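Side-chain contacts in YcaO (PDB 6CIB), which binds ADP and magnesium and, as a YcaO enzyme, probably uses ATP to activate the peptide backbone for thioamidation: residues T66-I69 with Q70-S74; E18-R21 with W22-R26; A76-C79 with V80-A83; E27-K31 with V32-E36; L249-V252 with A253-L256. All blocks are in the same frame, centred on the assembly; numbering follows the deposited sequence.

Contact 1 (T66-I69 with Q70-S74). With ADP (adenosine-5'-diphosphate), chain G; OXM (oxamic acid), chain I.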
# COMPACT_ATOMS: atom_id res chain seq x y z
N THR A 66 13.63 8.19 -0.91
CA THR A 66 14.32 9.48 -0.89
C THR A 66 15.78 9.34 -1.32
O THR A 66 16.41 10.33 -1.72
CB THR A 66 14.26 10.15 0.49
OG1 THR A 66 14.84 9.29 1.46
CG2 THR A 66 12.81 10.45 0.87
N THR A 67 16.32 8.12 -1.22
CA THR A 67 17.70 7.81 -1.60
C THR A 67 17.70 6.67 -2.61
O THR A 67 16.75 5.89 -2.68
CB THR A 67 18.55 7.36 -0.39
OG1 THR A 67 17.95 6.20 0.20
CG2 THR A 67 18.69 8.47 0.67
N ARG A 68 18.79 6.58 -3.38
CA ARG A 68 18.95 5.54 -4.40
C ARG A 68 18.99 4.17 -3.74
O ARG A 68 18.45 3.20 -4.28
CB ARG A 68 20.21 5.80 -5.25
CG ARG A 68 20.47 4.80 -6.39
CD ARG A 68 19.37 4.78 -7.46
NE ARG A 68 19.17 6.08 -8.08
CZ ARG A 68 18.16 6.41 -8.89
NH1 ARG A 68 17.22 5.51 -9.20
NH2 ARG A 68 18.09 7.64 -9.39
N ILE A 69 19.63 4.10 -2.57
CA ILE A 69 19.68 2.87 -1.78
C ILE A 69 18.25 2.41 -1.44
O ILE A 69 17.89 1.26 -1.73
CB ILE A 69 20.59 2.98 -0.52
CG1 ILE A 69 22.08 2.95 -0.91
CG2 ILE A 69 20.32 1.81 0.43
CD1 ILE A 69 23.05 3.35 0.21
N GLN A 70 17.44 3.29 -0.86
CA GLN A 70 16.06 2.92 -0.47
C GLN A 70 15.20 2.53 -1.67
O GLN A 70 14.42 1.58 -1.59
CB GLN A 70 15.37 4.00 0.38
CG GLN A 70 13.89 3.73 0.74
CD GLN A 70 13.64 2.41 1.47
OE1 GLN A 70 14.54 1.81 2.05
NE2 GLN A 70 12.38 1.95 1.44
N ALA A 71 15.36 3.24 -2.79
CA ALA A 71 14.65 2.90 -4.02
C ALA A 71 15.00 1.50 -4.51
O ALA A 71 14.12 0.77 -4.99
CB ALA A 71 14.93 3.93 -5.10
N ARG A 72 16.27 1.12 -4.36
CA ARG A 72 16.76 -0.19 -4.79
C ARG A 72 16.31 -1.31 -3.85
O ARG A 72 16.03 -2.42 -4.30
CB ARG A 72 18.28 -0.17 -5.02
CG ARG A 72 18.63 0.55 -6.31
CD ARG A 72 20.11 0.64 -6.64
NE ARG A 72 20.26 1.30 -7.93
CZ ARG A 72 21.36 1.91 -8.37
NH1 ARG A 72 22.46 1.98 -7.62
NH2 ARG A 72 21.36 2.47 -9.57
N VAL A 73 16.23 -1.02 -2.56
CA VAL A 73 15.63 -1.92 -1.57
C VAL A 73 14.13 -2.10 -1.85
O VAL A 73 13.64 -3.23 -1.93
CB VAL A 73 15.84 -1.42 -0.12
CG1 VAL A 73 15.05 -2.27 0.88
CG2 VAL A 73 17.32 -1.42 0.25
N SER A 74 13.44 -0.98 -2.02
CA SER A 74 12.00 -0.95 -2.32
C SER A 74 11.67 -1.79 -3.57
O SER A 74 10.74 -2.61 -3.54
CB SER A 74 11.55 0.50 -2.49
OG SER A 74 10.27 0.60 -3.08
PB ADP G . 4.76 0.33 -0.70
O1B ADP G . 4.69 -0.78 0.33
O2B ADP G . 3.78 1.47 -0.47
O3B ADP G . 4.83 -0.14 -2.13
PA ADP G . 7.63 0.76 -0.84
O1A ADP G . 8.48 1.55 0.11
O2A ADP G . 7.75 1.09 -2.30
O3A ADP G . 6.15 1.07 -0.34
O5' ADP G . 7.92 -0.80 -0.58
C5' ADP G . 7.74 -1.88 -1.52
C4' ADP G . 7.94 -3.22 -0.79
O4' ADP G . 9.26 -3.28 -0.22
C3' ADP G . 6.99 -3.42 0.40
O3' ADP G . 6.74 -4.83 0.59
C2' ADP G . 7.79 -2.90 1.58
O2' ADP G . 7.35 -3.43 2.82
C1' ADP G . 9.21 -3.33 1.21
N9 ADP G . 10.26 -2.43 1.75
C8 ADP G . 10.42 -1.14 1.44
N7 ADP G . 11.46 -0.60 2.10
C5 ADP G . 12.00 -1.57 2.85
C6 ADP G . 13.15 -1.66 3.79
N6 ADP G . 13.92 -0.58 4.04
N1 ADP G . 13.38 -2.86 4.38
C2 ADP G . 12.61 -3.95 4.13
N3 ADP G . 11.56 -3.93 3.28
C4 ADP G . 11.21 -2.79 2.62
C1 OXM I . 22.49 9.66 -8.41
N1 OXM I . 22.62 10.60 -9.34
O1 OXM I . 23.39 9.39 -7.61
C2 OXM I . 21.22 8.93 -8.33
O2 OXM I . 21.18 7.85 -7.71
O3 OXM I . 20.21 9.41 -8.91

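Contact 2 (E18-R21 with W22-R26)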
# COMPACT_ATOMS: atom_id res chain seq x y z
N GLU A 18 22.13 -1.41 4.98
CA GLU A 18 22.30 -2.76 5.53
C GLU A 18 21.42 -3.76 4.79
O GLU A 18 21.88 -4.83 4.40
CB GLU A 18 21.99 -2.76 7.03
CG GLU A 18 23.16 -2.32 7.91
CD GLU A 18 22.76 -1.42 9.07
OE1 GLU A 18 21.70 -1.62 9.73
OE2 GLU A 18 23.56 -0.49 9.34
N THR A 19 20.16 -3.39 4.60
CA THR A 19 19.18 -4.23 3.91
C THR A 19 19.56 -4.48 2.45
O THR A 19 19.42 -5.60 1.98
CB THR A 19 17.76 -3.64 4.06
OG1 THR A 19 17.45 -3.58 5.45
CG2 THR A 19 16.69 -4.52 3.36
N LEU A 20 20.08 -3.46 1.77
CA LEU A 20 20.54 -3.63 0.39
C LEU A 20 21.69 -4.63 0.30
O LEU A 20 21.71 -5.51 -0.57
CB LEU A 20 20.92 -2.29 -0.27
CG LEU A 20 21.20 -2.29 -1.79
CD1 LEU A 20 20.14 -3.04 -2.62
CD2 LEU A 20 21.37 -0.88 -2.32
N ARG A 21 22.64 -4.51 1.24
CA ARG A 21 23.79 -5.40 1.31
C ARG A 21 23.32 -6.85 1.50
O ARG A 21 23.82 -7.76 0.84
CB ARG A 21 24.74 -4.95 2.43
CG ARG A 21 26.03 -5.73 2.58
CD ARG A 21 27.09 -4.97 3.39
NE ARG A 21 26.58 -4.41 4.64
CZ ARG A 21 26.61 -3.12 4.98
NH1 ARG A 21 27.15 -2.20 4.19
NH2 ARG A 21 26.10 -2.75 6.14
N TRP A 22 22.33 -7.01 2.37
CA TRP A 22 21.67 -8.28 2.68
C TRP A 22 20.90 -8.86 1.48
O TRP A 22 21.02 -10.06 1.19
CB TRP A 22 20.78 -8.06 3.90
CG TRP A 22 19.92 -9.20 4.37
CD1 TRP A 22 20.26 -10.19 5.26
CD2 TRP A 22 18.54 -9.43 4.04
NE1 TRP A 22 19.19 -11.03 5.47
CE2 TRP A 22 18.12 -10.58 4.74
CE3 TRP A 22 17.62 -8.77 3.21
CZ2 TRP A 22 16.83 -11.10 4.63
CZ3 TRP A 22 16.32 -9.28 3.10
CH2 TRP A 22 15.94 -10.44 3.81
N ILE A 23 20.13 -8.02 0.77
CA ILE A 23 19.42 -8.42 -0.47
C ILE A 23 20.41 -8.95 -1.51
O ILE A 23 20.17 -10.00 -2.13
CB ILE A 23 18.56 -7.25 -1.05
CG1 ILE A 23 17.31 -7.00 -0.20
CG2 ILE A 23 18.18 -7.50 -2.51
CD1 ILE A 23 16.66 -5.64 -0.39
N ARG A 24 21.53 -8.24 -1.67
CA ARG A 24 22.56 -8.59 -2.64
C ARG A 24 23.29 -9.89 -2.30
O ARG A 24 23.51 -10.73 -3.18
CB ARG A 24 23.54 -7.44 -2.82
CG ARG A 24 23.03 -6.42 -3.81
CD ARG A 24 23.72 -5.09 -3.63
NE ARG A 24 23.19 -4.11 -4.57
CZ ARG A 24 23.51 -2.82 -4.60
NH1 ARG A 24 24.37 -2.31 -3.72
NH2 ARG A 24 22.96 -2.03 -5.51
N HIS A 25 23.64 -10.05 -1.03
CA HIS A 25 24.32 -11.25 -0.54
C HIS A 25 23.46 -12.50 -0.76
O HIS A 25 23.96 -13.54 -1.21
CB HIS A 25 24.68 -11.11 0.94
CG HIS A 25 25.28 -12.34 1.53
ND1 HIS A 25 24.59 -13.15 2.41
CD2 HIS A 25 26.49 -12.93 1.35
CE1 HIS A 25 25.36 -14.17 2.76
NE2 HIS A 25 26.51 -14.06 2.13
N ARG A 26 22.17 -12.37 -0.46
CA ARG A 26 21.20 -13.46 -0.56
C ARG A 26 20.69 -13.70 -1.98
O ARG A 26 19.92 -14.64 -2.22
CB ARG A 26 20.01 -13.17 0.34
CG ARG A 26 20.21 -13.50 1.80
CD ARG A 26 18.95 -13.13 2.55
NE ARG A 26 18.88 -13.71 3.89
CZ ARG A 26 18.17 -14.79 4.20
NH1 ARG A 26 17.46 -15.44 3.28
NH2 ARG A 26 18.16 -15.22 5.46

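Contact 3 (A76-C79 with V80-A83). With MG (magnesium ion), chain H; ADP (adenosine-5'-diphosphate), chain G.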
# COMPACT_ATOMS: atom_id res chain seq x y z
N ALA A 76 13.54 -4.21 -5.01
CA ALA A 76 13.86 -5.60 -4.71
C ALA A 76 12.77 -6.31 -3.89
O ALA A 76 12.34 -7.42 -4.24
CB ALA A 76 15.21 -5.70 -4.00
N MSE A 77 12.32 -5.67 -2.81
CA MSE A 77 11.36 -6.27 -1.89
C MSE A 77 9.97 -6.34 -2.49
O MSE A 77 9.20 -7.25 -2.17
CB MSE A 77 11.42 -5.56 -0.55
CG MSE A 77 12.79 -5.67 0.13
SE MSE A 77 13.14 -7.53 0.67
CE MSE A 77 12.21 -7.36 2.40
N GLU A 78 9.65 -5.41 -3.39
CA GLU A 78 8.44 -5.46 -4.21
C GLU A 78 8.42 -6.74 -5.05
O GLU A 78 7.41 -7.45 -5.08
CB GLU A 78 8.36 -4.21 -5.11
CG GLU A 78 7.18 -4.15 -6.07
CD GLU A 78 5.90 -3.64 -5.44
OE1 GLU A 78 5.95 -2.66 -4.65
OE2 GLU A 78 4.83 -4.19 -5.75
N CYS A 79 9.53 -7.03 -5.73
CA CYS A 79 9.68 -8.29 -6.47
C CYS A 79 9.52 -9.52 -5.57
O CYS A 79 8.86 -10.48 -5.97
CB CYS A 79 11.02 -8.33 -7.21
SG CYS A 79 11.12 -7.08 -8.50
N VAL A 80 10.07 -9.46 -4.36
CA VAL A 80 10.04 -10.58 -3.41
C VAL A 80 8.60 -10.87 -2.94
O VAL A 80 8.16 -12.02 -2.98
CB VAL A 80 11.00 -10.37 -2.21
CG1 VAL A 80 10.74 -11.38 -1.10
CG2 VAL A 80 12.46 -10.50 -2.65
N GLU A 81 7.87 -9.82 -2.52
CA GLU A 81 6.49 -9.99 -2.08
C GLU A 81 5.60 -10.59 -3.17
O GLU A 81 4.75 -11.42 -2.87
CB GLU A 81 5.90 -8.68 -1.50
CG GLU A 81 5.51 -7.62 -2.52
CD GLU A 81 4.70 -6.48 -1.93
OE1 GLU A 81 5.16 -5.86 -0.96
OE2 GLU A 81 3.61 -6.18 -2.47
N ARG A 82 5.81 -10.18 -4.43
CA ARG A 82 5.03 -10.71 -5.55
C ARG A 82 5.31 -12.19 -5.81
O ARG A 82 4.38 -12.94 -6.10
CB ARG A 82 5.22 -9.86 -6.82
CG ARG A 82 4.62 -8.46 -6.75
CD ARG A 82 3.09 -8.47 -6.63
NE ARG A 82 2.45 -8.83 -7.90
CZ ARG A 82 2.10 -7.96 -8.85
NH1 ARG A 82 2.30 -6.66 -8.67
NH2 ARG A 82 1.53 -8.39 -9.96
N ALA A 83 6.57 -12.61 -5.69
CA ALA A 83 6.92 -14.03 -5.80
C ALA A 83 6.31 -14.85 -4.66
O ALA A 83 5.80 -15.95 -4.88
CB ALA A 83 8.42 -14.21 -5.86
MG MG H . 2.98 -4.15 -0.98
PB ADP G . 4.76 0.33 -0.70
O1B ADP G . 4.69 -0.78 0.33
O2B ADP G . 3.78 1.47 -0.47
O3B ADP G . 4.83 -0.14 -2.13
PA ADP G . 7.63 0.76 -0.84
O1A ADP G . 8.48 1.55 0.11
O2A ADP G . 7.75 1.09 -2.30
O3A ADP G . 6.15 1.07 -0.34
O5' ADP G . 7.92 -0.80 -0.58
C5' ADP G . 7.74 -1.88 -1.52
C4' ADP G . 7.94 -3.22 -0.79
O4' ADP G . 9.26 -3.28 -0.22
C3' ADP G . 6.99 -3.42 0.40
O3' ADP G . 6.74 -4.83 0.59
C2' ADP G . 7.79 -2.90 1.58
O2' ADP G . 7.35 -3.43 2.82
C1' ADP G . 9.21 -3.33 1.21
N9 ADP G . 10.26 -2.43 1.75
C8 ADP G . 10.42 -1.14 1.44
N7 ADP G . 11.46 -0.60 2.10
C5 ADP G . 12.00 -1.57 2.85
C6 ADP G . 13.15 -1.66 3.79
N6 ADP G . 13.92 -0.58 4.04
N1 ADP G . 13.38 -2.86 4.38
C2 ADP G . 12.61 -3.95 4.13
N3 ADP G . 11.56 -3.93 3.28
C4 ADP G . 11.21 -2.79 2.62
O HOH W 1 2.78 -5.51 -4.86
O HOH W 2 3.88 -2.84 -2.58
O HOH W 3 3.18 -2.83 0.79
O HOH W 4 0.93 -4.15 -1.80

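Contact 4 (E27-K31 with V32-E36)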
# COMPACT_ATOMS: atom_id res chain seq x y z
N GLU A 27 21.10 -12.84 -2.91
CA GLU A 27 20.78 -12.95 -4.34
C GLU A 27 19.27 -13.01 -4.60
O GLU A 27 18.79 -13.73 -5.49
CB GLU A 27 21.52 -14.14 -4.97
CG GLU A 27 23.04 -14.04 -4.85
CD GLU A 27 23.79 -15.12 -5.63
OE1 GLU A 27 23.20 -15.79 -6.50
OE2 GLU A 27 25.01 -15.28 -5.39
N LEU A 28 18.52 -12.23 -3.81
CA LEU A 28 17.06 -12.27 -3.81
C LEU A 28 16.44 -11.93 -5.17
O LEU A 28 15.49 -12.60 -5.59
CB LEU A 28 16.46 -11.37 -2.71
CG LEU A 28 16.81 -11.68 -1.25
CD1 LEU A 28 16.19 -10.63 -0.35
CD2 LEU A 28 16.39 -13.09 -0.81
N GLU A 29 17.00 -10.93 -5.85
CA GLU A 29 16.45 -10.46 -7.12
C GLU A 29 16.54 -11.53 -8.21
O GLU A 29 15.53 -11.83 -8.87
CB GLU A 29 17.07 -9.12 -7.55
CG GLU A 29 16.64 -7.99 -6.62
CD GLU A 29 16.79 -6.60 -7.22
OE1 GLU A 29 17.88 -6.01 -7.08
OE2 GLU A 29 15.81 -6.06 -7.77
N ARG A 30 17.72 -12.14 -8.35
CA ARG A 30 17.92 -13.28 -9.25
C ARG A 30 16.96 -14.43 -8.90
O ARG A 30 16.30 -14.97 -9.79
CB ARG A 30 19.38 -13.77 -9.24
CG ARG A 30 19.68 -14.87 -10.26
CD ARG A 30 21.06 -15.52 -10.08
NE ARG A 30 21.33 -16.05 -8.74
CZ ARG A 30 20.84 -17.18 -8.23
NH1 ARG A 30 20.02 -17.95 -8.94
NH2 ARG A 30 21.17 -17.54 -7.00
N LYS A 31 16.88 -14.77 -7.61
CA LYS A 31 16.09 -15.92 -7.15
C LYS A 31 14.61 -15.76 -7.39
O LYS A 31 13.88 -16.76 -7.51
CB LYS A 31 16.35 -16.18 -5.66
CG LYS A 31 17.65 -16.93 -5.39
CD LYS A 31 17.95 -16.99 -3.90
CE LYS A 31 19.24 -17.73 -3.61
NZ LYS A 31 19.82 -17.34 -2.28
N VAL A 32 14.18 -14.51 -7.51
CA VAL A 32 12.79 -14.11 -7.64
C VAL A 32 12.44 -13.76 -9.10
O VAL A 32 11.30 -13.37 -9.42
CB VAL A 32 12.54 -12.99 -6.60
CG1 VAL A 32 12.09 -11.66 -7.18
CG2 VAL A 32 11.70 -13.51 -5.44
N GLY A 33 13.42 -13.91 -9.99
CA GLY A 33 13.18 -13.82 -11.44
C GLY A 33 13.36 -12.46 -12.10
O GLY A 33 12.88 -12.26 -13.21
N VAL A 34 14.05 -11.54 -11.42
CA VAL A 34 14.40 -10.23 -12.00
C VAL A 34 15.36 -10.49 -13.16
O VAL A 34 16.38 -11.16 -12.99
CB VAL A 34 15.05 -9.28 -10.96
CG1 VAL A 34 15.63 -8.03 -11.62
CG2 VAL A 34 14.03 -8.89 -9.88
N VAL A 35 15.02 -9.95 -14.32
CA VAL A 35 15.83 -10.15 -15.52
C VAL A 35 16.36 -8.83 -16.08
O VAL A 35 17.30 -8.84 -16.87
CB VAL A 35 15.09 -10.98 -16.61
CG1 VAL A 35 15.03 -12.46 -16.20
CG2 VAL A 35 13.70 -10.42 -16.89
N GLU A 36 15.77 -7.71 -15.65
CA GLU A 36 16.22 -6.38 -16.05
C GLU A 36 15.92 -5.30 -15.00
O GLU A 36 14.91 -5.38 -14.28
CB GLU A 36 15.59 -5.99 -17.39
CG GLU A 36 16.45 -5.06 -18.24
CD GLU A 36 15.84 -4.75 -19.61
OE1 GLU A 36 14.73 -5.25 -19.93
OE2 GLU A 36 16.46 -3.97 -20.36

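Contact 5 (L249-V252 with A253-L256)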
# COMPACT_ATOMS: atom_id res chain seq x y z
N LEU A 249 3.86 11.66 -2.01
CA LEU A 249 4.75 12.32 -2.97
C LEU A 249 5.66 11.34 -3.71
O LEU A 249 5.85 11.46 -4.92
CB LEU A 249 5.58 13.42 -2.28
CG LEU A 249 4.80 14.67 -1.84
CD1 LEU A 249 5.64 15.54 -0.90
CD2 LEU A 249 4.32 15.50 -3.02
N LEU A 250 6.20 10.36 -2.98
CA LEU A 250 7.01 9.29 -3.58
C LEU A 250 6.21 8.43 -4.57
O LEU A 250 6.75 8.01 -5.59
CB LEU A 250 7.65 8.41 -2.49
CG LEU A 250 8.73 9.05 -1.60
CD1 LEU A 250 9.16 8.06 -0.53
CD2 LEU A 250 9.95 9.52 -2.38
N GLU A 251 4.94 8.18 -4.26
CA GLU A 251 4.05 7.46 -5.16
C GLU A 251 3.77 8.23 -6.44
O GLU A 251 3.73 7.63 -7.51
CB GLU A 251 2.76 7.03 -4.45
CG GLU A 251 2.71 5.54 -4.14
CD GLU A 251 1.41 5.10 -3.48
OE1 GLU A 251 0.33 5.62 -3.83
OE2 GLU A 251 1.48 4.23 -2.58
N VAL A 252 3.61 9.55 -6.33
CA VAL A 252 3.51 10.43 -7.51
C VAL A 252 4.75 10.30 -8.41
O VAL A 252 4.62 10.05 -9.60
CB VAL A 252 3.25 11.90 -7.10
CG1 VAL A 252 3.46 12.85 -8.27
CG2 VAL A 252 1.85 12.05 -6.54
N ALA A 253 5.94 10.42 -7.82
CA ALA A 253 7.19 10.27 -8.59
C ALA A 253 7.25 8.91 -9.29
O ALA A 253 7.58 8.84 -10.47
CB ALA A 253 8.40 10.47 -7.70
N GLN A 254 6.91 7.84 -8.57
CA GLN A 254 6.80 6.50 -9.13
C GLN A 254 5.81 6.44 -10.30
O GLN A 254 6.13 5.87 -11.36
CB GLN A 254 6.38 5.51 -8.04
CG GLN A 254 6.34 4.06 -8.49
CD GLN A 254 6.17 3.11 -7.31
OE1 GLN A 254 7.10 2.40 -6.94
NE2 GLN A 254 5.00 3.14 -6.70
N GLY A 255 4.64 7.05 -10.10
CA GLY A 255 3.60 7.14 -11.14
C GLY A 255 4.11 7.82 -12.40
O GLY A 255 3.87 7.33 -13.51
N LEU A 256 4.82 8.93 -12.24
CA LEU A 256 5.38 9.68 -13.37
C LEU A 256 6.45 8.92 -14.12
O LEU A 256 6.50 8.97 -15.36
CB LEU A 256 5.89 11.05 -12.93
CG LEU A 256 4.83 12.02 -12.41
CD1 LEU A 256 5.45 13.23 -11.73
CD2 LEU A 256 3.89 12.44 -13.53

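Contact 1 (T66-I69 with Q70-S74)
Thr67 caps the start of helix 68-85: its OG1 accepts the backbone N of Gln70 at 3.1 Å with an N-H...O angle of 161°. The torsion that puts OG1 between the backbone N and the carbonyl carbon (chi1 59°) brings the hydroxyl to the Gln70 N-H. Thr67 O takes Ala71 N as the main-chain bonds begin, and Arg68 O and Ile69 O continue the ladder to Arg72 N and Val73 N.

Among the charged groups, the extended Arg72 chain lays one face of its guanidinium on the aliphatic part of Arg68, CD of Arg68 lying 3.6 Å from CZ of Arg72. The two guanidinium planes are 42° apart. Arg68, bent at chi2 and chi3, presents its edge to oxamic acid: NE donates to O2 of the ligand at 2.7 Å and NH2 to O3, both nearly straight. A serine at Arg72 would probably uncover the Arg68 methylenes and leave Ser39 without the donor it has in Arg72 NH2.

This N-terminal turn is also a wall of the nucleotide pocket. The Gln70 amide reads the adenine in a two-bond pairing, NE2 donating to N7 of ADP at 2.8 Å while OE1 accepts from N6 at 3.2 Å. Val73 CG1 rests against the adenine, 3.5 Å from C6 of ADP, and Ser74 OG donates to the alpha-phosphate oxygen O2A at 2.7 Å.

Contact 2 (E18-R21 with W22-R26)
Leu20 and Arg24, one turn apart on helix 16-25, pack side chain on side chain. The isobutyl group of Leu20 sits against one face of the Arg24 guanidinium, with CG of Leu20 over its centre at 3.7 Å from CZ of Arg24, and CD2 of Leu20 comes to 3.6 Å from NH1 of Arg24. With CG of Leu20 anti to its own N (chi1 -170°), the branch is carried to that face, the two side chains crossing at a slant.

The closely packed side runs through Thr19 and Ile23. CG2 of Thr19 meets CD1 of Ile23 at 3.9 Å, and CG1 of Ile23 lies 3.3 Å from the carbonyl O of Thr19, which also accepts Ile23 N at 2.8 Å. Helix 68-85 covers this side, with Val73 against Thr19 and Met77 against Ile23. Trp22 turns its ring edge to Thr19 O, while CD of Arg26 lies over one face of the indole; Arg152 makes a cation-pi contact with that ring and donates to Thr19 OG1.

On the exposed side Arg21 and His25 meet mostly backbone atoms across the contact, such as CB of His25 at 3.5 Å from Arg21 O; Arg24 is the exception. The helix is thus amphipathic: its apolar side borders the adenine pocket, and its basic side faces solvent, where Arg24 lends Leu20 a flat polar cover.

Contact 3 (A76-C79 with V80-A83)
The magnesium and nucleotide site of this YcaO protein is lined in part by helix 68-85, where Glu78 and Glu81 send their carboxylates toward the metal and its waters. Their planes are 35° apart, and the two OE2 atoms stay 4.0 Å from each other. A water joins them, donating to Glu78 OE2 and to Glu81 OE2.

Both carboxylate oxygens of Glu81 face the magnesium, OE2 at 2.6 Å and OE1 at 2.8 Å, both long for this metal; three waters and the carbonyl O of Leu148 help to fill the shell. OE1 of Glu81 also accepts from the ribose O3' of ADP at 2.4 Å, so short that the exact length is doubtful. The first torsion of Glu81 sets CG between the backbone N and the carbonyl carbon (chi1 76°), which brings CG to 3.2 Å from Glu78 O and aims the extended chain at the metal. Glu78 works through water: one of the magnesium waters lies 2.9 Å from Glu78 OE1 and equally near ADP O3B, so this glutamate acts from the second shell.

Selenomethionine Met77, bent at chi2 and chi3, follows the nucleoside, its CB 3.2 Å from ADP O4' and its CE 3.6 Å from N3 of the adenine. On the other side, Val80 CG2 packs against the backbone carbonyl of Ala76. Leu28 of helix 28-31 packs on Val80, Cys79 and Ala83 meet Val32, and strands 45-54 and 57-64 lie against Cys79 and Arg82.

Contact 4 (E27-K31 with V32-E36)
A Schellman motif closes the short helix 28-31 and hands the chain on to strand 34-42. At its centre Glu29 O accepts from two backbone donors, Val34 N at 3.0 Å and Val32 N at 3.3 Å, which arrive from opposite faces of the carbonyl plane. Gly33 N returns to Arg30 O at 3.1 Å, standing well above that carbonyl's plane. The reversal needs the positive phi of Gly33 (93°), and at these backbone angles a CB would be jammed against the carbonyl O of Val32, so the position calls for a glycine.

Val32 spreads over the end of the helix, its CB 3.1 Å from Leu28 O and its CG1 3.8 Å from Glu29 O. Without the two methyls, as with an alanine here, the side chain would probably leave a gap against Cys79 and Ala83 of helix 68-85. Past the glycine, Val34 points back toward the helix and crosses Glu29: CG2 of Val34 lies 3.8 Å from CB of Glu29. The far end of Glu29 is held by salt bridges to Lys37 and Arg50.

At the start of the helix, Glu27 occupies the N-cap position and Arg30 grips it side-on. NE and NH2 of Arg30 both donate to the single atom OE1 of Glu27, the NH2 bond measuring 2.7 Å, with the acceptor near the guanidinium plane. Lys31 NZ reaches back to Arg26 O, tying this turn to the chain just before it. Farther along strand 34-42, Val35 and Glu36 both face Arg51 of strand 45-54, a classic beta bulge. The whole is a glycine-terminated helix leading into an antiparallel edge strand.

Contact 5 (L249-V252 with A253-L256)
Leu256 turns back along helix 241-260 to lie beside Val252, one turn earlier, both side chains pointing the same way. Its CB starts 3.7 Å from Val252 O. CG comes closer to that oxygen, at 3.4 Å, because it stands beside the backbone N and anti to the carbonyl carbon (chi1 -64°). At the tip, CD1 of Leu256 lies 3.9 Å from Val252 O and 4.0 Å from CG1 of Val252. The same Val252 O accepts Leu256 N at 2.9 Å, so the leucine's methine packs against an oxygen already engaged in the helix ladder.

This is the buried side of a regular alpha-helix within the YcaO family region. Val252 leans on strand 217-224, while Leu249 and Ala253 face helix 188-198. Gly255 N donates to Glu251 O at 2.8 Å, and a CB on this glycine would sit tightly against Val252 O.

The polar side looks toward the nucleotide. Glu251 extends beyond CG, and its OE1 accepts from Phe235 N; its side chain comes to about 4 Å from ADP at the nearest atoms. Gln254 starts with its CB 3.4 Å from Glu251 O, and its side chain touches Lys64, an ADP-binding residue of strand 57-64.

Contacts 3 and 5 are buried, whereas contacts 1, 2 and 4 are partly exposed, 2 and 4 with charged residues outside. Contacts 1 and 3 share helix 68-85 and both touch ADP: the first serves the adenine and alpha-phosphate, the second the ribose, the magnesium and, through Met77, the adenine too. Contact 2 packs on both through apolar groups, Val73 against Thr19 and Ile23 against Ala76. Contact 4 follows contact 2 in the chain and meets contact 3 through Val32. Contact 5, on helix 241-260, does not touch contacts 2, 3 or 4 and brushes contact 1 through Leu250. Ligand bonds mark contacts 1 and 3, main-chain capping marks contact 4, and contact 5 joins plain helix bonds to one aliphatic pair.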